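Local coordinates for protein DUTPase (Staphylococcus phage 11, PDB 4GV8) that probably hydrolyses dUTP to dUMP and pyrophosphate, working as a trimeric jelly-roll dUTPase whose active sites are shared between subunits, at residues A32-L37 with Q127-D132; V51-G56 with G78-G83; T62-V67 with L134-I139. One frame throughout, in Å; residues are numbered along the deposited sequence.

Interaction 1 (A32-L37 with Q127-D132)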
loop_
_atom_site.group_PDB
_atom_site.type_symbol
_atom_site.label_atom_id
_atom_site.label_comp_id
_atom_site.label_asym_id
_atom_site.label_seq_id
_atom_site.Cartn_x
_atom_site.Cartn_y
_atom_site.Cartn_z
ATOM N N ALA B 32 13.421 -15.862 6.016
ATOM C CA ALA B 32 14.504 -16.813 5.957
ATOM C C ALA B 32 15.811 -16.140 6.372
ATOM O O ALA B 32 16.853 -16.769 6.260
ATOM C CB ALA B 32 14.646 -17.367 4.549
ATOM N N GLU B 33 15.752 -14.875 6.812
ATOM C CA GLU B 33 16.968 -14.129 7.178
ATOM C C GLU B 33 16.869 -13.337 8.465
ATOM O O GLU B 33 15.767 -12.899 8.878
ATOM C CB GLU B 33 17.550 -13.259 6.019
ATOM C CG GLU B 33 16.743 -12.099 5.486
ATOM C CD GLU B 33 17.501 -11.266 4.433
ATOM O OE1 GLU B 33 18.241 -10.298 4.813
ATOM O OE2 GLU B 33 17.329 -11.548 3.213
ATOM N N THR B 34 18.037 -13.213 9.117
ATOM C CA THR B 34 18.221 -12.363 10.278
ATOM C C THR B 34 18.956 -11.135 9.790
ATOM O O THR B 34 20.043 -11.243 9.235
ATOM C CB THR B 34 18.993 -13.074 11.398
ATOM O OG1 THR B 34 18.207 -14.187 11.862
ATOM C CG2 THR B 34 19.261 -12.137 12.542
ATOM N N VAL B 35 18.316 -9.979 9.924
ATOM C CA VAL B 35 18.894 -8.719 9.488
ATOM C C VAL B 35 18.506 -7.572 10.439
ATOM O O VAL B 35 17.354 -7.478 10.912
ATOM C CB VAL B 35 18.540 -8.423 8.000
ATOM C CG1 VAL B 35 17.056 -8.329 7.800
ATOM C CG2 VAL B 35 19.225 -7.152 7.483
ATOM N N VAL B 36 19.515 -6.745 10.754
ATOM C CA VAL B 36 19.340 -5.510 11.497
ATOM C C VAL B 36 18.955 -4.417 10.498
ATOM O O VAL B 36 19.547 -4.311 9.436
ATOM C CB VAL B 36 20.639 -5.127 12.277
ATOM C CG1 VAL B 36 20.483 -3.770 12.946
ATOM C CG2 VAL B 36 20.913 -6.192 13.334
ATOM N N LEU B 37 17.932 -3.647 10.829
ATOM C CA LEU B 37 17.445 -2.571 9.974
ATOM C C LEU B 37 17.245 -1.291 10.820
ATOM O O LEU B 37 16.341 -1.202 11.665
ATOM C CB LEU B 37 16.147 -3.018 9.272
ATOM C CG LEU B 37 15.758 -2.339 7.938
ATOM C CD1 LEU B 37 16.849 -2.597 6.872
ATOM C CD2 LEU B 37 14.379 -2.846 7.481
ATOM N N GLN B 127 15.622 -5.680 14.840
ATOM C CA GLN B 127 16.200 -6.911 14.325
ATOM C C GLN B 127 15.069 -7.888 13.891
ATOM O O GLN B 127 14.167 -8.248 14.661
ATOM C CB GLN B 127 17.148 -7.575 15.311
ATOM C CG GLN B 127 17.925 -8.727 14.646
ATOM C CD GLN B 127 19.003 -9.207 15.543
ATOM O OE1 GLN B 127 19.866 -8.426 15.919
ATOM N NE2 GLN B 127 18.922 -10.478 15.972
ATOM N N ILE B 128 15.080 -8.179 12.604
ATOM C CA ILE B 128 14.205 -9.167 11.991
ATOM C C ILE B 128 15.026 -10.468 12.082
ATOM O O ILE B 128 16.224 -10.513 11.744
ATOM C CB ILE B 128 13.937 -8.813 10.499
ATOM C CG1 ILE B 128 13.134 -7.513 10.410
ATOM C CG2 ILE B 128 13.276 -9.964 9.730
ATOM C CD1 ILE B 128 13.441 -6.736 9.161
ATOM N N ASN B 129 14.391 -11.482 12.599
ATOM C CA ASN B 129 15.026 -12.767 12.826
ATOM C C ASN B 129 14.445 -13.775 11.899
ATOM O O ASN B 129 13.233 -13.768 11.591
ATOM C CB ASN B 129 14.854 -13.191 14.276
ATOM C CG ASN B 129 15.568 -12.249 15.209
ATOM O OD1 ASN B 129 16.768 -12.013 15.061
ATOM N ND2 ASN B 129 14.826 -11.632 16.098
ATOM N N GLU B 130 15.345 -14.607 11.407
ATOM C CA GLU B 130 15.002 -15.818 10.693
ATOM C C GLU B 130 13.817 -16.433 11.449
ATOM O O GLU B 130 13.881 -16.554 12.668
ATOM C CB GLU B 130 16.260 -16.730 10.707
ATOM C CG GLU B 130 16.281 -17.883 9.708
ATOM C CD GLU B 130 15.364 -19.016 10.100
ATOM O OE1 GLU B 130 15.280 -19.315 11.311
ATOM O OE2 GLU B 130 14.728 -19.606 9.198
ATOM N N GLY B 131 12.702 -16.737 10.769
ATOM C CA GLY B 131 11.538 -17.389 11.425
ATOM C C GLY B 131 10.403 -16.418 11.750
ATOM O O GLY B 131 9.275 -16.836 12.032
ATOM N N ASP B 132 10.709 -15.118 11.738
ATOM C CA ASP B 132 9.668 -14.096 11.992
ATOM C C ASP B 132 8.548 -14.171 10.971
ATOM O O ASP B 132 8.800 -14.272 9.757
ATOM C CB ASP B 132 10.233 -12.654 11.989
ATOM C CG ASP B 132 11.020 -12.323 13.245
ATOM O OD1 ASP B 132 10.918 -13.076 14.225
ATOM O OD2 ASP B 132 11.752 -11.305 13.254
#
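A single rotation of Thr-34 (chi1 -64°) sets both its branches against 127-132: OG1 settles beside its own backbone N and faces Glu-130, while CG2, anti to that nitrogen, is carried toward the side chains of Gln-127 and Asn-129. The hydroxyl receives the N-H of Glu-130 in an almost straight bond, Glu-130 N lying 2.9 Å from Thr-34 OG1 with 173° at the hydrogen. Thr-34 CG2 stands 3.5 Å from Asn-129 OD1, the two side chains crossing at a slant. This oxygen is itself pinned, because Gln-127 NE2 donates to Asn-129 OD1 over 2.8 Å, on a lone pair and in the plane of both amides. Strands 35-37 and 126-128 here form a small two-stranded antiparallel sheet of the jelly-roll. Val-35 and Ile-128 are a hydrogen-bonded pair, with 2.8 Å from Val-35 N to Ile-128 O and 2.9 Å from Ile-128 N to Val-35 O. Their side chains run alongside each other on one face, Val-35 CG1 being 4.2 Å from Ile-128 CB, and Val-35 also packs on Ile-45 of strand 42-46. On the other face Val-36 CG2 meets Gln-127 OE1 at 3.6 Å. Beyond the sheet the chain reverses in a type II turn, Asn-129 to Asp-132, whose third residue is Gly-131, with a phi of 102° suited to glycine. Asp-132 N closes it onto Asn-129 O, while Asp-132 OD2 accepts the Asn-129 N-H at 2.7 Å from above its carboxylate plane. Gly-131 and Asp-132 also share backbone bonds with Ser-31.

Interaction 2 (V51-G56 with G78-G83). With DUP (2'-deoxyuridine 5'-alpha,beta-imido-triphosphate), chain J.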
loop_
_atom_site.group_PDB
_atom_site.type_symbol
_atom_site.label_atom_id
_atom_site.label_comp_id
_atom_site.label_asym_id
_atom_site.label_seq_id
_atom_site.Cartn_x
_atom_site.Cartn_y
_atom_site.Cartn_z
ATOM N N VAL B 51 6.500 -19.947 -5.071
ATOM C CA VAL B 51 5.156 -20.485 -5.287
ATOM C C VAL B 51 4.949 -20.509 -6.811
ATOM O O VAL B 51 5.705 -19.862 -7.547
ATOM C CB VAL B 51 4.070 -19.644 -4.541
ATOM C CG1 VAL B 51 4.276 -19.693 -3.012
ATOM C CG2 VAL B 51 4.057 -18.201 -5.064
ATOM N N SER B 52 3.964 -21.272 -7.286
ATOM C CA SER B 52 3.515 -21.224 -8.674
ATOM C C SER B 52 2.022 -20.848 -8.701
ATOM O O SER B 52 1.135 -21.718 -8.643
ATOM C CB SER B 52 3.722 -22.555 -9.397
ATOM O OG SER B 52 3.510 -22.400 -10.785
ATOM N N ILE B 53 1.767 -19.546 -8.769
ATOM C CA ILE B 53 0.409 -19.003 -8.890
ATOM C C ILE B 53 -0.054 -19.277 -10.321
ATOM O O ILE B 53 0.673 -19.013 -11.315
ATOM C CB ILE B 53 0.385 -17.482 -8.565
ATOM C CG1 ILE B 53 0.793 -17.285 -7.080
ATOM C CG2 ILE B 53 -0.991 -16.815 -8.845
ATOM C CD1 ILE B 53 1.229 -15.881 -6.742
ATOM N N PRO B 54 -1.256 -19.840 -10.451
ATOM C CA PRO B 54 -1.697 -20.053 -11.821
ATOM C C PRO B 54 -2.081 -18.735 -12.531
ATOM O O PRO B 54 -2.425 -17.724 -11.878
ATOM C CB PRO B 54 -2.922 -20.965 -11.664
ATOM C CG PRO B 54 -2.914 -21.416 -10.248
ATOM C CD PRO B 54 -2.224 -20.360 -9.474
ATOM N N GLU B 55 -2.036 -18.791 -13.859
ATOM C CA GLU B 55 -2.483 -17.715 -14.698
ATOM C C GLU B 55 -3.936 -17.343 -14.332
ATOM O O GLU B 55 -4.750 -18.203 -13.992
ATOM C CB GLU B 55 -2.326 -18.106 -16.178
ATOM C CG GLU B 55 -2.388 -16.878 -17.093
ATOM C CD GLU B 55 -2.300 -17.181 -18.589
ATOM O OE1 GLU B 55 -2.028 -18.365 -18.969
ATOM O OE2 GLU B 55 -2.508 -16.200 -19.360
ATOM N N GLY B 56 -4.248 -16.059 -14.336
ATOM C CA GLY B 56 -5.585 -15.626 -13.948
ATOM C C GLY B 56 -5.759 -15.297 -12.468
ATOM O O GLY B 56 -6.892 -15.065 -12.018
ATOM N N GLY B 78 3.830 -6.387 -2.630
ATOM C CA GLY B 78 4.390 -6.949 -3.836
ATOM C C GLY B 78 3.332 -7.653 -4.619
ATOM O O GLY B 78 2.525 -8.415 -4.077
ATOM N N LYS B 79 3.328 -7.378 -5.910
ATOM C CA LYS B 79 2.436 -8.071 -6.850
ATOM C C LYS B 79 3.237 -9.228 -7.414
ATOM O O LYS B 79 4.256 -9.032 -8.095
ATOM C CB LYS B 79 1.948 -7.108 -7.932
ATOM C CG LYS B 79 0.942 -6.075 -7.417
ATOM C CD LYS B 79 1.357 -5.066 -6.296
ATOM C CE LYS B 79 2.436 -4.067 -6.757
ATOM N NZ LYS B 79 2.739 -3.001 -5.759
ATOM N N ILE B 80 2.799 -10.434 -7.097
ATOM C CA ILE B 80 3.505 -11.661 -7.486
ATOM C C ILE B 80 2.794 -12.265 -8.730
ATOM O O ILE B 80 1.653 -12.728 -8.618
ATOM C CB ILE B 80 3.537 -12.728 -6.323
ATOM C CG1 ILE B 80 3.900 -12.085 -4.970
ATOM C CG2 ILE B 80 4.456 -13.924 -6.682
ATOM C CD1 ILE B 80 5.197 -11.249 -4.952
ATOM N N ASP B 81 3.446 -12.209 -9.904
ATOM C CA ASP B 81 2.821 -12.712 -11.141
ATOM C C ASP B 81 2.748 -14.234 -11.174
ATOM O O ASP B 81 3.642 -14.961 -10.653
ATOM C CB ASP B 81 3.575 -12.229 -12.391
ATOM C CG ASP B 81 3.735 -10.735 -12.437
ATOM O OD1 ASP B 81 2.788 -10.022 -12.835
ATOM O OD2 ASP B 81 4.842 -10.266 -12.087
ATOM N N ALA B 82 1.713 -14.697 -11.874
ATOM C CA ALA B 82 1.538 -16.118 -12.256
ATOM C C ALA B 82 2.819 -16.769 -12.821
ATOM O O ALA B 82 3.202 -17.915 -12.444
ATOM C CB ALA B 82 0.349 -16.269 -13.228
ATOM N N GLY B 83 3.591 -16.082 -13.645
ATOM C CA GLY B 83 4.833 -16.840 -14.105
ATOM C C GLY B 83 6.079 -16.896 -13.177
ATOM O O GLY B 83 7.140 -17.404 -13.558
HETATM O O4 DUP J . 7.505 -7.268 -3.136
HETATM C C4 DUP J . 7.794 -8.082 -4.186
HETATM C C5 DUP J . 7.396 -7.761 -5.473
HETATM C C6 DUP J . 7.676 -8.601 -6.496
HETATM N N3 DUP J . 8.391 -9.271 -4.006
HETATM C C2 DUP J . 8.726 -10.065 -5.049
HETATM O O2 DUP J . 9.415 -11.178 -4.783
HETATM N N1 DUP J . 8.369 -9.744 -6.309
HETATM C "C1'" DUP J . 8.674 -10.607 -7.457
HETATM C "C2'" DUP J . 7.429 -11.361 -7.938
HETATM C "C3'" DUP J . 7.016 -10.620 -9.210
HETATM O "O3'" DUP J . 6.302 -11.473 -10.101
HETATM O "O4'" DUP J . 9.127 -9.814 -8.594
HETATM C "C4'" DUP J . 8.320 -10.050 -9.769
HETATM C "C5'" DUP J . 8.138 -8.786 -10.609
HETATM O "O5'" DUP J . 7.353 -7.763 -9.945
HETATM P PA DUP J . 7.324 -6.289 -10.540
HETATM O O1A DUP J . 6.732 -6.444 -11.911
HETATM O O2A DUP J . 6.558 -5.540 -9.397
HETATM N N3A DUP J . 8.910 -5.674 -10.609
HETATM P PB DUP J . 9.554 -4.921 -11.995
HETATM O O1B DUP J . 8.427 -4.517 -12.938
HETATM O O2B DUP J . 10.468 -3.807 -11.468
HETATM O O3B DUP J . 10.448 -6.177 -12.612
HETATM P PG DUP J . 10.159 -7.021 -13.978
HETATM O O2G DUP J . 10.886 -6.241 -15.039
HETATM O O1G DUP J . 8.638 -7.087 -14.176
HETATM O O3G DUP J . 10.667 -8.415 -13.685
HETATM O O HOH W 1 3.189 -20.297 -12.029
HETATM O O HOH W 2 3.990 -17.528 -9.269
#
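Ile-53 lays the end of its side chain across Ile-80 at about a right angle, CD1 resting 3.8 Å from Ile-80 CG2 and close to the Ile-80 carbonyl oxygen as well. Ile-80 then passes the packing on to the nucleotide: its own CD1, at the far end of the side chain, lies 3.7 Å from C2 of the uracil in DUP (chain J) and equally near C2' of the sugar. Further along, the methyl of Ala-82 nestles against the backbone of 53-55, CB reaching 3.4 Å from Pro-54 O. Polar atoms of the two segments are bridged by water: one molecule accepts from Ile-53 N at 3.0 Å and donates to Asp-81 O. Asp-81 takes no part in the packing against 51-56 but grips the sugar twice, for its N gives a nearly straight bond (167°) to O3' at 3.0 Å, and its OD2 receives the O3' proton at 2.7 Å. The other carboxylate oxygen, OD1, takes the backbone N-H of Ala-25 of the second subunit. Since Ser-65, Gly-66 and Gln-136 of that subunit also bind this ligand, the arrangement is that of the deoxyuridine pocket of a trimeric dUTPase, built at a subunit boundary.

Interaction 3 (T62-V67 with L134-I139). With DUP (2'-deoxyuridine 5'-alpha,beta-imido-triphosphate), chain L.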
loop_
_atom_site.group_PDB
_atom_site.type_symbol
_atom_site.label_atom_id
_atom_site.label_comp_id
_atom_site.label_asym_id
_atom_site.label_seq_id
_atom_site.Cartn_x
_atom_site.Cartn_y
_atom_site.Cartn_z
ATOM N N THR B 62 2.065 -8.888 1.347
ATOM C CA THR B 62 1.528 -7.736 2.019
ATOM C C THR B 62 1.728 -7.776 3.534
ATOM O O THR B 62 2.054 -8.807 4.150
ATOM C CB THR B 62 0.024 -7.607 1.608
ATOM O OG1 THR B 62 -0.407 -6.248 1.821
ATOM C CG2 THR B 62 -0.862 -8.635 2.296
ATOM N N SER B 63 1.565 -6.628 4.135
ATOM C CA SER B 63 1.821 -6.456 5.568
ATOM C C SER B 63 0.801 -7.221 6.441
ATOM O O SER B 63 -0.331 -7.515 6.001
ATOM C CB SER B 63 1.732 -4.960 5.915
ATOM O OG SER B 63 0.344 -4.484 5.805
ATOM N N ARG B 64 1.221 -7.504 7.680
ATOM C CA ARG B 64 0.339 -7.928 8.773
ATOM C C ARG B 64 0.010 -6.696 9.609
ATOM O O ARG B 64 0.863 -5.816 9.789
ATOM C CB ARG B 64 1.012 -9.015 9.624
ATOM C CG ARG B 64 1.388 -10.255 8.801
ATOM C CD ARG B 64 1.989 -11.380 9.664
ATOM N NE ARG B 64 1.108 -11.683 10.766
ATOM C CZ ARG B 64 1.504 -11.945 12.001
ATOM N NH1 ARG B 64 2.798 -11.984 12.274
ATOM N NH2 ARG B 64 0.603 -12.225 12.943
ATOM N N SER B 65 -1.226 -6.595 10.085
ATOM C CA SER B 65 -1.632 -5.369 10.812
ATOM C C SER B 65 -0.933 -5.148 12.175
ATOM O O SER B 65 -0.786 -3.985 12.621
ATOM C CB SER B 65 -3.145 -5.325 11.018
ATOM O OG SER B 65 -3.583 -6.289 11.971
ATOM N N GLY B 66 -0.507 -6.243 12.831
ATOM C CA GLY B 66 0.196 -6.125 14.103
ATOM C C GLY B 66 1.596 -5.568 13.859
ATOM O O GLY B 66 1.992 -4.545 14.449
ATOM N N VAL B 67 2.343 -6.181 12.969
ATOM C CA VAL B 67 3.690 -5.641 12.634
ATOM C C VAL B 67 3.577 -4.187 12.163
ATOM O O VAL B 67 4.279 -3.249 12.612
ATOM C CB VAL B 67 4.363 -6.456 11.520
ATOM C CG1 VAL B 67 5.645 -5.734 11.059
ATOM C CG2 VAL B 67 4.650 -7.897 11.989
ATOM N N LEU B 134 6.510 -12.218 9.198
ATOM C CA LEU B 134 6.746 -10.828 8.840
ATOM C C LEU B 134 5.707 -10.228 7.861
ATOM O O LEU B 134 5.470 -9.020 7.865
ATOM C CB LEU B 134 8.150 -10.730 8.210
ATOM C CG LEU B 134 8.634 -9.354 7.770
ATOM C CD1 LEU B 134 8.615 -8.401 8.953
ATOM C CD2 LEU B 134 10.016 -9.361 7.104
ATOM N N ALA B 135 5.144 -11.063 7.001
ATOM C CA ALA B 135 4.148 -10.651 5.959
ATOM C C ALA B 135 3.126 -11.750 5.735
ATOM O O ALA B 135 3.168 -12.817 6.378
ATOM C CB ALA B 135 4.847 -10.310 4.623
ATOM N N GLN B 136 2.199 -11.496 4.814
ATOM C CA GLN B 136 1.209 -12.485 4.368
ATOM C C GLN B 136 0.977 -12.373 2.881
ATOM O O GLN B 136 1.298 -11.371 2.255
ATOM C CB GLN B 136 -0.117 -12.409 5.124
ATOM C CG GLN B 136 -0.910 -11.135 4.876
ATOM C CD GLN B 136 -2.027 -10.916 5.884
ATOM O OE1 GLN B 136 -2.230 -9.801 6.410
ATOM N NE2 GLN B 136 -2.737 -11.964 6.168
ATOM N N LEU B 137 0.466 -13.462 2.322
ATOM C CA LEU B 137 0.266 -13.640 0.875
ATOM C C LEU B 137 -1.215 -13.928 0.631
ATOM O O LEU B 137 -1.762 -14.953 1.083
ATOM C CB LEU B 137 1.116 -14.827 0.334
ATOM C CG LEU B 137 1.013 -15.047 -1.191
ATOM C CD1 LEU B 137 1.654 -13.884 -1.994
ATOM C CD2 LEU B 137 1.517 -16.451 -1.589
ATOM N N VAL B 138 -1.882 -12.981 -0.038
ATOM C CA VAL B 138 -3.299 -13.091 -0.377
ATOM C C VAL B 138 -3.363 -13.246 -1.908
ATOM O O VAL B 138 -2.741 -12.477 -2.630
ATOM C CB VAL B 138 -4.059 -11.829 0.066
ATOM C CG1 VAL B 138 -5.559 -11.938 -0.345
ATOM C CG2 VAL B 138 -3.845 -11.640 1.560
ATOM N N ILE B 139 -4.117 -14.229 -2.397
ATOM C CA ILE B 139 -4.237 -14.505 -3.848
ATOM C C ILE B 139 -5.672 -14.175 -4.328
ATOM O O ILE B 139 -6.682 -14.606 -3.722
ATOM C CB ILE B 139 -3.898 -15.961 -4.211
ATOM C CG1 ILE B 139 -2.455 -16.364 -3.700
ATOM C CG2 ILE B 139 -3.985 -16.104 -5.741
ATOM C CD1 ILE B 139 -2.263 -17.756 -3.126
HETATM O O4 DUP L . -5.827 -2.076 9.055
HETATM C C4 DUP L . -6.477 -3.121 9.585
HETATM C C5 DUP L . -6.033 -4.422 9.385
HETATM C C6 DUP L . -6.724 -5.497 9.966
HETATM N N3 DUP L . -7.576 -2.921 10.326
HETATM C C2 DUP L . -8.224 -3.985 10.915
HETATM O O2 DUP L . -9.335 -3.725 11.661
HETATM N N1 DUP L . -7.791 -5.266 10.754
HETATM C "C1'" DUP L . -8.482 -6.402 11.395
HETATM C "C2'" DUP L . -9.237 -7.207 10.360
HETATM C "C3'" DUP L . -8.383 -8.444 10.145
HETATM O "O3'" DUP L . -9.226 -9.549 9.800
HETATM O "O4'" DUP L . -7.483 -7.246 12.017
HETATM C "C4'" DUP L . -7.586 -8.588 11.466
HETATM C "C5'" DUP L . -6.200 -9.210 11.329
HETATM O "O5'" DUP L . -5.448 -8.715 10.202
HETATM P PA DUP L . -3.956 -9.313 9.971
HETATM O O1A DUP L . -3.338 -8.378 8.954
HETATM O O2A DUP L . -3.954 -10.781 9.698
HETATM N N3A DUP L . -3.233 -8.986 11.461
HETATM P PB DUP L . -2.189 -9.977 12.350
HETATM O O1B DUP L . -1.696 -11.055 11.393
HETATM O O2B DUP L . -1.129 -9.087 12.984
HETATM O O3B DUP L . -3.149 -10.652 13.499
HETATM P PG DUP L . -4.050 -12.049 13.514
HETATM O O2G DUP L . -4.099 -12.682 12.116
HETATM O O1G DUP L . -3.130 -12.774 14.412
HETATM O O3G DUP L . -5.342 -11.544 14.080
HETATM O O HOH W 3 4.108 -6.839 8.223
#
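Two backbone hydrogen bonds join Thr-62 to Gln-136 as an antiparallel hydrogen-bonded pair: Thr-62 N to Gln-136 O and Gln-136 N to Thr-62 O are both 2.8 Å. Strands 57-63 and 133-141 are thereby neighbours in the main sheet, and a classic bulge in the latter sets Leu-134 and Ala-135 together opposite Ile-29. Apolar contact follows the same register. The side chains of Thr-62 and Gln-136 run together, Thr-62 CG2 lying 3.6 Å from Gln-136 CG, while Thr-62 OG1 bonds to Thr-77. Where the strands part, water takes over: it accepts from Arg-64 N and donates to Leu-134 O at 2.6 Å. Charged interactions gather on Arg-64. Its aliphatic part passes Ala-135, with CD 3.8 Å from Ala-135 O, and a bend at chi3 (53°) turns the guanidinium so that one edge meets the beta-phosphate of DUP (chain L). NE at 2.9 Å and NH2 at 3.0 Å share O1B of that phosphate, while NH1 is tied to Lys-133 O. Arg-64 is also the N-cap of helix 65-70, whose first N-H groups, of Ser-65 and Gly-66, reach O1A and O2B; Ser-65 OG accepts from the bridging N3A at 2.8 Å. Positive charge and a helix N-terminus thus converge on the triphosphate, and would be expected to offset its negative charge and hold the chain of phosphates in a defined shape.

The segments interleave along the chain: 32-37, 51-56, 62-67, 78-83, then 127-132 and 134-139, so interaction 2 is nested within the loop closed by interaction 1, while interaction 3 crosses both. Interactions 2 and 3, with centres about 17 Å apart, reach the same sheet, in which strands 57-63 and 73-80 are neighbours, and Ile-80 packs on Leu-137. Interaction 1 belongs to a separate small sheet, its centre about 25 Å from that of interaction 2, yet Ile-128 touches Leu-134 of interaction 3. The central contact therefore connects the other two. Because its phosphate-binding residues and the sugar-binding residues of interaction 2 serve different ligands, each complete site needs more than one subunit.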